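Local structure of alpha-1,2-mannosyltransferase (Ktr4), putative (Neosartorya fumigata, 7BOP) at residues Gly256-Asp261 / Leu324-Asp329. The protein is a putative glycosyltransferase with a GT-A type fold, and binds guanosine-5'-diphosphate and a manganese ion. Residues are numbered along the deposited sequence; the frame is centred on the assembly and turned at random.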
# COMPACT_ATOMS: atom_id res chain seq x y z
N GLY A 256 13.20 14.27 4.74
CA GLY A 256 13.33 15.08 3.52
C GLY A 256 12.20 14.86 2.54
O GLY A 256 11.67 15.80 1.97
N TRP A 257 11.82 13.60 2.33
CA TRP A 257 10.68 13.28 1.47
C TRP A 257 9.36 13.69 2.09
O TRP A 257 8.50 14.28 1.41
CB TRP A 257 10.68 11.78 1.16
CG TRP A 257 9.51 11.29 0.38
CD1 TRP A 257 9.12 11.69 -0.87
CD2 TRP A 257 8.62 10.25 0.77
NE1 TRP A 257 8.01 10.98 -1.28
CE2 TRP A 257 7.67 10.09 -0.28
CE3 TRP A 257 8.51 9.43 1.90
CZ2 TRP A 257 6.65 9.15 -0.22
CZ3 TRP A 257 7.48 8.50 1.96
CH2 TRP A 257 6.57 8.37 0.91
N LEU A 258 9.18 13.36 3.37
CA LEU A 258 7.94 13.68 4.08
C LEU A 258 7.64 15.19 4.14
O LEU A 258 6.50 15.59 4.11
CB LEU A 258 7.96 13.12 5.51
CG LEU A 258 8.01 11.58 5.64
CD1 LEU A 258 8.14 11.20 7.10
CD2 LEU A 258 6.79 10.94 5.01
N THR A 259 8.68 16.02 4.21
CA THR A 259 8.51 17.46 4.35
C THR A 259 8.86 18.24 3.09
O THR A 259 8.93 19.47 3.12
CB THR A 259 9.33 18.01 5.54
OG1 THR A 259 10.72 17.72 5.35
CG2 THR A 259 8.85 17.38 6.85
N ASP A 260 9.06 17.55 1.97
CA ASP A 260 9.48 18.21 0.74
C ASP A 260 8.43 19.22 0.30
O ASP A 260 7.23 18.96 0.41
CB ASP A 260 9.68 17.20 -0.38
CG ASP A 260 10.27 17.83 -1.64
OD1 ASP A 260 11.22 18.63 -1.53
OD2 ASP A 260 9.79 17.53 -2.74
N ASP A 261 8.88 20.38 -0.18
CA ASP A 261 8.00 21.37 -0.81
C ASP A 261 8.54 21.87 -2.17
O ASP A 261 8.06 22.88 -2.67
CB ASP A 261 7.75 22.55 0.15
CG ASP A 261 9.02 23.36 0.47
OD1 ASP A 261 10.08 23.11 -0.12
OD2 ASP A 261 8.96 24.25 1.34
N LEU A 324 6.41 4.57 8.23
CA LEU A 324 7.65 4.03 7.64
C LEU A 324 8.75 5.08 7.61
O LEU A 324 9.89 4.80 7.99
CB LEU A 324 7.40 3.51 6.21
CG LEU A 324 6.52 2.26 6.11
CD1 LEU A 324 5.94 2.11 4.71
CD2 LEU A 324 7.32 1.01 6.50
N GLY A 325 8.40 6.28 7.14
CA GLY A 325 9.36 7.36 7.00
C GLY A 325 9.95 7.89 8.30
O GLY A 325 11.03 8.47 8.28
N LEU A 326 9.25 7.70 9.41
CA LEU A 326 9.75 8.13 10.73
C LEU A 326 10.35 7.01 11.57
O LEU A 326 11.29 7.26 12.33
CB LEU A 326 8.62 8.78 11.52
CG LEU A 326 8.02 10.05 10.91
CD1 LEU A 326 6.81 10.46 11.71
CD2 LEU A 326 9.05 11.16 10.85
N PHE A 327 9.82 5.79 11.45
CA PHE A 327 10.14 4.69 12.36
C PHE A 327 10.86 3.50 11.73
O PHE A 327 11.46 2.71 12.46
CB PHE A 327 8.86 4.24 13.09
CG PHE A 327 8.05 5.40 13.63
CD1 PHE A 327 8.65 6.36 14.45
CD2 PHE A 327 6.70 5.54 13.31
CE1 PHE A 327 7.92 7.44 14.92
CE2 PHE A 327 5.96 6.62 13.79
CZ PHE A 327 6.57 7.56 14.60
N ALA A 328 10.84 3.37 10.41
CA ALA A 328 11.57 2.31 9.73
C ALA A 328 12.95 2.77 9.31
O ALA A 328 13.27 3.96 9.36
CB ALA A 328 10.78 1.80 8.53
N ASP A 329 13.77 1.80 8.92
CA ASP A 329 15.04 2.02 8.26
C ASP A 329 14.73 2.16 6.77
O ASP A 329 14.30 1.19 6.14
CB ASP A 329 15.94 0.81 8.55
CG ASP A 329 17.31 0.90 7.94
OD1 ASP A 329 17.63 1.81 7.14
OD2 ASP A 329 18.11 -0.01 8.26
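Ala328 N donates to Leu324 O at 3.0 Å, closing the final turn of helix 316-327 around Gly325 and Leu326, the two residues that receive Leu258 from the end of helix 255-258. No hydrogen bond runs between the two segments; what joins them is one leucine methyl. Leu258 points its side chain at the other helix, with CG anti to its own carbonyl carbon (chi1 -64°) and an extended second torsion that carries CD1 forward. That methyl lands on the bare backbone of Gly325, 4.0 Å from Gly325 C, where no side chain intervenes. The CA atoms of Leu258 and Gly325 are 7.1 Å apart, the nearest pair between the two segments, in keeping with a glycine at this point.

On its other contact, Leu258 CD1 meets the branch of Leu326: CD2 lies 3.9 Å away and CG 4.0 Å, while Leu326 CD1 is turned elsewhere. The two leucine side chains slant across one another rather than lying alongside. Behind this meeting, Leu326 CB sits over the centre of the Phe327 ring, 3.6 Å above its plane. The three touching residues are all buried.

Both helices stop here, with Thr259 and Ala328 the first residues to leave helical geometry. After the first of these ends, Asp260 fixes the outgoing loop, its OD2 bonded to Ser378 OG and its OD1 to Ser262 OG. Backbone bonds from Gly325 to Met254 and from Leu326 to Ser250 tie helix 316-327 to the chain leading into helix 255-258. This is apolar packing between the C-terminal turns of two helices of the GT-A type fold: helix 234-244 closes over Leu326 with Thr238 and Leu242, while Trp257 reaches Asn223 on strand 218-224 of the large mixed sheet.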